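Local coordinates for beta-lactamase-related domain-containing protein (Bacteroides dorei DSM 17855, PDB 5TGF), which is probably a serine hydrolase of the beta-lactamase-related family and binds calcium, though its natural substrate is unknown, at residues 68-73 with 173-178; 75-80 with 156-161; 118-123 with 148-153. One frame throughout, in Å; residues are numbered along the deposited sequence.

Contact 1: residues 68-73 with 173-178; sequences IGAVVD and ELIAAP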
# COMPACT_ATOMS: atom_id res chain seq x y z
N ILE A 68 2.54 11.42 1.10
CA ILE A 68 3.28 11.94 2.23
C ILE A 68 4.77 12.18 1.87
O ILE A 68 5.34 13.22 2.23
CB ILE A 68 3.15 11.04 3.48
CG1 ILE A 68 1.68 10.93 3.89
CG2 ILE A 68 4.06 11.51 4.62
CD1 ILE A 68 1.43 9.88 4.95
N GLY A 69 5.37 11.26 1.12
CA GLY A 69 6.71 11.48 0.60
C GLY A 69 6.83 12.76 -0.26
O GLY A 69 7.86 13.45 -0.22
N ALA A 70 5.83 13.07 -1.05
CA ALA A 70 5.86 14.29 -1.87
C ALA A 70 5.79 15.57 -0.99
O ALA A 70 6.39 16.62 -1.31
CB ALA A 70 4.77 14.27 -2.92
N VAL A 71 5.11 15.47 0.14
CA VAL A 71 5.07 16.54 1.11
C VAL A 71 6.41 16.67 1.83
O VAL A 71 6.93 17.79 2.01
CB VAL A 71 3.90 16.33 2.11
CG1 VAL A 71 3.93 17.36 3.23
CG2 VAL A 71 2.58 16.37 1.37
N VAL A 72 7.00 15.55 2.22
CA VAL A 72 8.32 15.55 2.83
C VAL A 72 9.34 16.22 1.89
O VAL A 72 10.21 16.93 2.35
CB VAL A 72 8.76 14.14 3.21
CG1 VAL A 72 10.27 14.06 3.45
CG2 VAL A 72 7.96 13.67 4.42
N ASP A 73 9.23 15.95 0.60
CA ASP A 73 10.12 16.55 -0.39
C ASP A 73 10.00 18.10 -0.46
O ASP A 73 10.96 18.76 -0.82
CB ASP A 73 9.86 15.93 -1.77
CG ASP A 73 10.41 14.50 -1.90
OD1 ASP A 73 11.12 14.02 -0.99
OD2 ASP A 73 10.11 13.83 -2.92
N GLU A 173 -3.21 16.79 -6.40
CA GLU A 173 -2.22 17.79 -6.81
C GLU A 173 -0.82 17.17 -7.05
O GLU A 173 -0.20 17.40 -8.09
CB GLU A 173 -2.15 18.93 -5.81
CG GLU A 173 -1.07 19.96 -6.13
CD GLU A 173 -0.75 20.90 -4.98
OE1 GLU A 173 -1.50 20.91 -3.97
OE2 GLU A 173 0.27 21.63 -5.08
N LEU A 174 -0.38 16.34 -6.11
CA LEU A 174 1.02 15.89 -6.04
C LEU A 174 1.32 14.55 -6.73
O LEU A 174 2.46 14.29 -7.09
CB LEU A 174 1.44 15.79 -4.57
CG LEU A 174 1.41 17.08 -3.76
CD1 LEU A 174 1.88 16.82 -2.35
CD2 LEU A 174 2.28 18.15 -4.42
N ILE A 175 0.31 13.69 -6.87
CA ILE A 175 0.52 12.40 -7.48
C ILE A 175 -0.39 12.15 -8.69
O ILE A 175 0.10 11.78 -9.77
CB ILE A 175 0.37 11.26 -6.44
CG1 ILE A 175 1.32 11.44 -5.23
CG2 ILE A 175 0.52 9.89 -7.09
CD1 ILE A 175 2.80 11.30 -5.52
N ALA A 176 -1.71 12.25 -8.51
CA ALA A 176 -2.63 11.81 -9.57
C ALA A 176 -2.57 12.69 -10.84
O ALA A 176 -2.42 12.18 -11.95
CB ALA A 176 -4.06 11.72 -9.06
N ALA A 177 -2.70 14.00 -10.67
CA ALA A 177 -2.62 14.91 -11.81
C ALA A 177 -1.29 14.84 -12.59
O ALA A 177 -1.31 14.63 -13.78
CB ALA A 177 -2.96 16.32 -11.39
N PRO A 178 -0.13 14.92 -11.91
CA PRO A 178 1.14 14.84 -12.66
C PRO A 178 1.38 13.52 -13.37
O PRO A 178 2.03 13.50 -14.42
CB PRO A 178 2.19 15.04 -11.58
CG PRO A 178 1.50 15.65 -10.43
CD PRO A 178 0.08 15.22 -10.49
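Leu174 of helix 167-179 reaches across to Ala70 and Val71 of helix 60-74, and its CB and CD1 carry most of this apolar contact. The first atom already touches: Leu174 CB lies 4.0 Å from Ala70 CB. From there CG turns to the side of the backbone N, anti to the carbonyl carbon (chi1 -62°), and CD1 extends the chain straight on, anti to CA (chi2 -179°). That extension sets the CD1 methyl against two partners at once, 3.9 Å from Ala70 CB and 3.8 Å from Val71 CG2. The side chains of Val71 and Leu174 cross at about a right angle, Val71 offering CG2, the branch beside its own backbone N. Ile175 adds a looser touch, its CD1 4.4 Å from Ala70 CB. The small Ala70 thus receives two branched residues that are neighbours in sequence. No hydrogen bond crosses the interface. The helical segments pass with their axes 9.8 Å apart at 116°; residues 173-176 form a wider pi-type turn, and the helix is kinked at Pro178, whose N has no hydrogen to offer the preceding turn. Val72, in the same segment as Ala70, belongs to the protein's calcium site, unoccupied in this model. Helix 150-163 packs on Val71 through Ala159, Ala162 and Met163, Leu77 of the following loop touches Val71, and Ile175 also touches Val67, one turn earlier on helix 60-74.

Contact 2: residues 75-80 with 156-161; sequences TDLSWD and GRMAEV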
# COMPACT_ATOMS: atom_id res chain seq x y z
N THR A 75 8.56 20.36 2.06
CA THR A 75 8.34 21.08 3.33
C THR A 75 9.40 20.66 4.34
O THR A 75 10.25 19.84 4.04
CB THR A 75 6.95 20.77 3.92
OG1 THR A 75 6.88 19.38 4.25
CG2 THR A 75 5.81 21.15 2.96
N ASP A 76 9.35 21.23 5.54
CA ASP A 76 10.20 20.81 6.64
C ASP A 76 9.73 19.49 7.30
O ASP A 76 10.39 18.98 8.20
CB ASP A 76 10.24 21.93 7.70
CG ASP A 76 11.23 21.66 8.83
OD1 ASP A 76 12.43 21.45 8.57
OD2 ASP A 76 10.81 21.68 10.00
N LEU A 77 8.62 18.92 6.85
CA LEU A 77 8.19 17.59 7.33
C LEU A 77 9.24 16.56 7.00
O LEU A 77 9.80 16.56 5.89
CB LEU A 77 6.85 17.19 6.68
CG LEU A 77 6.26 15.89 7.22
CD1 LEU A 77 5.85 16.02 8.69
CD2 LEU A 77 5.07 15.51 6.36
N SER A 78 9.58 15.72 7.97
CA SER A 78 10.63 14.73 7.81
C SER A 78 10.20 13.38 8.42
O SER A 78 9.42 13.34 9.35
CB SER A 78 11.92 15.22 8.46
OG SER A 78 12.72 14.14 8.94
N TRP A 79 10.78 12.30 7.91
CA TRP A 79 10.43 10.96 8.36
C TRP A 79 10.70 10.75 9.84
O TRP A 79 10.05 9.91 10.48
CB TRP A 79 11.23 9.93 7.57
CG TRP A 79 10.96 9.99 6.08
CD1 TRP A 79 11.85 10.32 5.12
CD2 TRP A 79 9.68 9.83 5.41
NE1 TRP A 79 11.23 10.28 3.88
CE2 TRP A 79 9.90 10.01 4.04
CE3 TRP A 79 8.39 9.58 5.86
CZ2 TRP A 79 8.88 9.88 3.09
CZ3 TRP A 79 7.35 9.44 4.92
CH2 TRP A 79 7.62 9.59 3.54
N ASP A 80 11.66 11.49 10.39
CA ASP A 80 12.00 11.36 11.79
C ASP A 80 11.32 12.39 12.70
O ASP A 80 11.57 12.39 13.90
CB ASP A 80 13.52 11.41 11.93
CG ASP A 80 14.21 10.28 11.15
OD1 ASP A 80 13.78 9.11 11.27
OD2 ASP A 80 15.16 10.56 10.39
N GLY A 156 -1.18 10.98 7.74
CA GLY A 156 -1.84 11.81 6.77
C GLY A 156 -2.14 13.23 7.27
O GLY A 156 -2.01 14.19 6.53
N ARG A 157 -2.59 13.34 8.53
CA ARG A 157 -2.90 14.64 9.12
C ARG A 157 -1.63 15.49 9.27
O ARG A 157 -1.69 16.72 9.11
CB ARG A 157 -3.58 14.47 10.46
CG ARG A 157 -4.00 15.77 11.15
CD ARG A 157 -5.01 16.54 10.38
NE ARG A 157 -5.23 17.86 11.01
CZ ARG A 157 -5.42 19.00 10.36
NH1 ARG A 157 -5.50 19.04 9.04
NH2 ARG A 157 -5.56 20.13 11.05
N MSE A 158 -0.49 14.87 9.53
CA MSE A 158 0.74 15.63 9.67
C MSE A 158 1.10 16.26 8.32
O MSE A 158 1.50 17.43 8.27
CB MSE A 158 1.91 14.82 10.20
CG MSE A 158 1.75 14.32 11.63
SE MSE A 158 3.03 12.90 12.04
CE MSE A 158 4.73 13.89 12.22
N ALA A 159 0.85 15.53 7.22
CA ALA A 159 1.10 16.06 5.88
C ALA A 159 0.14 17.20 5.55
O ALA A 159 0.56 18.22 4.95
CB ALA A 159 1.06 14.96 4.83
N GLU A 160 -1.11 17.07 5.98
CA GLU A 160 -2.12 18.10 5.77
C GLU A 160 -1.69 19.43 6.42
O GLU A 160 -1.83 20.50 5.82
CB GLU A 160 -3.48 17.72 6.35
CG GLU A 160 -4.23 16.66 5.58
CD GLU A 160 -5.66 16.44 6.08
OE1 GLU A 160 -6.02 16.88 7.20
OE2 GLU A 160 -6.47 15.82 5.33
N VAL A 161 -1.22 19.35 7.65
CA VAL A 161 -0.75 20.53 8.37
C VAL A 161 0.48 21.15 7.71
O VAL A 161 0.57 22.36 7.57
CB VAL A 161 -0.55 20.20 9.86
CG1 VAL A 161 0.15 21.33 10.62
CG2 VAL A 161 -1.89 19.90 10.48
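Thr75 OG1 is gripped by two backbone groups: it accepts from Leu77 N at 3.2 Å and is also hydrogen-bonded to Val71 O. The first bond makes an ST turn, which shapes the loop leaving helix 60-74 and presents Leu77 to helix 150-163. A second ST turn follows directly, with Asp80 N donating to Ser78 OG at 3.2 Å. Thr75 and Leu77 belong, with Val72, to the calcium site of this protein, where no calcium is modelled; their three carbonyl oxygens converge, consistent with ligation by the backbone. While the loop's main chain probably serves that site, the side chain of Leu77 turns into the helical part of the beta-lactamase fold. Its CG stands anti to the backbone N (chi1 -174°), which carries both methyls toward residues 158 and 159. Leu100 and Trp86 also pack on Leu77, and both touch Met158 as well, so the contact belongs to a larger apolar layer where the short helices 83-86 and 100-103 meet the long helix 150-163. Within residues 156-161 of that helix, Arg157 NH1 makes a salt bridge to Glu160 OE1 at 2.9 Å, and Glu160 OE2 accepts from Phe167 N, tying the helix to the start of the next. Across the contact, Leu77 CD2 rests 4.0 Å from Ala159 CA, against the helix backbone, and Leu77 CD1 meets the terminal methyl CE of the selenomethionine Met158 at 4.3 Å.

Contact 3: residues 118-123 with 148-153; sequences RVDNYN and GGLAMQ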
# COMPACT_ATOMS: atom_id res chain seq x y z
N ARG A 118 -17.57 0.89 16.72
CA ARG A 118 -17.19 2.10 15.97
C ARG A 118 -16.30 1.70 14.77
O ARG A 118 -15.54 0.71 14.84
CB ARG A 118 -16.45 3.10 16.86
CG ARG A 118 -17.32 4.08 17.67
CD ARG A 118 -17.83 5.31 16.86
NE ARG A 118 -16.79 6.10 16.14
CZ ARG A 118 -16.82 6.45 14.83
NH1 ARG A 118 -17.83 6.12 14.04
NH2 ARG A 118 -15.83 7.16 14.30
N VAL A 119 -16.42 2.42 13.66
CA VAL A 119 -15.54 2.24 12.51
C VAL A 119 -15.08 3.62 12.00
O VAL A 119 -15.90 4.52 11.85
CB VAL A 119 -16.27 1.57 11.34
CG1 VAL A 119 -15.29 1.30 10.20
CG2 VAL A 119 -16.94 0.28 11.79
N ASP A 120 -13.78 3.81 11.82
CA ASP A 120 -13.27 5.09 11.26
C ASP A 120 -13.57 5.15 9.77
O ASP A 120 -12.91 4.46 9.00
CB ASP A 120 -11.75 5.22 11.46
CG ASP A 120 -11.16 6.51 10.83
OD1 ASP A 120 -11.79 7.07 9.90
OD2 ASP A 120 -10.05 6.96 11.26
N ASN A 121 -14.65 5.87 9.41
CA ASN A 121 -15.03 6.15 8.02
C ASN A 121 -14.92 7.67 7.74
O ASN A 121 -15.55 8.18 6.82
CB ASN A 121 -16.47 5.69 7.74
CG ASN A 121 -16.64 4.19 7.77
OD1 ASN A 121 -15.77 3.46 7.30
ND2 ASN A 121 -17.77 3.72 8.27
N TYR A 122 -14.12 8.38 8.52
CA TYR A 122 -14.06 9.85 8.42
C TYR A 122 -13.63 10.31 7.02
O TYR A 122 -12.69 9.80 6.48
CB TYR A 122 -13.08 10.41 9.44
CG TYR A 122 -13.61 10.38 10.88
CD1 TYR A 122 -14.47 11.37 11.32
CD2 TYR A 122 -13.22 9.40 11.78
CE1 TYR A 122 -14.92 11.40 12.62
CE2 TYR A 122 -13.66 9.41 13.09
CZ TYR A 122 -14.53 10.42 13.50
OH TYR A 122 -15.01 10.51 14.81
N ASN A 123 -14.26 11.36 6.54
CA ASN A 123 -13.80 12.04 5.31
C ASN A 123 -12.94 13.27 5.59
O ASN A 123 -12.45 13.91 4.65
CB ASN A 123 -14.99 12.40 4.45
CG ASN A 123 -15.65 11.19 3.87
OD1 ASN A 123 -14.99 10.31 3.32
ND2 ASN A 123 -16.95 11.17 3.92
N GLY A 148 -2.19 -2.14 10.98
CA GLY A 148 -3.46 -1.46 11.23
C GLY A 148 -3.65 -0.26 10.35
O GLY A 148 -2.90 -0.09 9.40
N GLY A 149 -4.68 0.51 10.66
CA GLY A 149 -5.12 1.65 9.85
C GLY A 149 -5.14 3.00 10.55
O GLY A 149 -5.00 4.03 9.91
N LEU A 150 -5.28 3.04 11.87
CA LEU A 150 -5.37 4.33 12.56
C LEU A 150 -4.11 5.17 12.49
O LEU A 150 -4.20 6.38 12.38
CB LEU A 150 -5.83 4.16 14.02
CG LEU A 150 -7.18 3.46 14.24
CD1 LEU A 150 -7.52 3.45 15.73
CD2 LEU A 150 -8.26 4.20 13.47
N ALA A 151 -2.94 4.55 12.65
CA ALA A 151 -1.70 5.31 12.67
C ALA A 151 -1.48 6.09 11.40
O ALA A 151 -1.00 7.23 11.45
CB ALA A 151 -0.50 4.41 12.94
N MSE A 152 -1.89 5.54 10.26
CA MSE A 152 -1.70 6.25 8.99
C MSE A 152 -2.60 7.45 8.89
O MSE A 152 -2.31 8.37 8.14
CB MSE A 152 -1.80 5.31 7.79
CG MSE A 152 -0.54 4.44 7.80
SE MSE A 152 -0.57 3.20 6.28
CE MSE A 152 -0.99 4.44 4.82
N GLN A 153 -3.72 7.44 9.62
CA GLN A 153 -4.57 8.65 9.70
C GLN A 153 -3.80 9.80 10.29
O GLN A 153 -3.88 10.92 9.80
CB GLN A 153 -5.84 8.43 10.51
CG GLN A 153 -6.72 7.31 10.04
CD GLN A 153 -7.42 7.63 8.75
OE1 GLN A 153 -6.87 7.44 7.66
NE2 GLN A 153 -8.65 8.11 8.86
O HOH W 1 -11.14 7.63 7.39
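Asp120 holds its carboxylate carbon anti to the backbone N (chi1 177°), extending it toward helix 150-163, while Gln153 bends back at its second torsion (chi2 -72°) and brings its amide to meet it. The two side chains arrive from opposite directions. Gln153 NE2 donates to Asp120 OD2 at 3.0 Å, a weak, bent bond; the amide and carboxylate planes are turned 69° apart. The aliphatic part of the glutamine also comes close, with Gln153 CG 3.6 Å from Asp120 OD2. A water joins the same groups by a second route: it donates to Asp120 OD1 at 2.7 Å and to Tyr122 O at 2.8 Å, and takes a weak bond from Gln153 NE2 at 2.9 Å. Asp120 OD1 has a further role, accepting from Tyr122 N at 3.0 Å nearly along the C-O axis. This bond closes an Asx turn in the loop that leads to helix 125-133, and it limits rotation of the carboxylate. The partner segment follows Tyr147, which with Ser58 and Lys61 is consistent with the SxxK arrangement of serine beta-lactamases and penicillin-binding proteins, with a second hydroxyl at the lysine, though that role is unconfirmed here; Met152 packs on Lys61. Pro112 makes backbone hydrogen bonds with Gly149 and Leu150. The other end of the glutamine amide is used as well, OE1 taking a weak hydrogen bond from Leu199 N, while Pro197 touches both Asp120 and Gln153. Beside the polar pair, the CD2 methyl of Leu150 lies 4.0 Å from Asp120 OD2, and the carboxylate carbon of Asp120 sits at the edge of the Tyr122 ring, in its plane.

Along the chain the contacts are nested: contact 3 lies inside the loop closed by contact 2, and contact 2 inside that closed by contact 1. No strand lies between the segments of any of them, and all belong to the helical part of the fold. Contacts 1 and 2 have centres 12 Å apart and touch, Gly69 CA meeting Trp79 CH2 at 3.6 Å; together they hold Val72, Thr75 and Leu77 of the calcium site. Contact 3 is about 18 Å from contact 2 and 21 Å from contact 1, centre to centre. Helix 150-163 serves contacts 2 and 3, thereby linking the calcium-binding loop to the region of the probable catalytic motif.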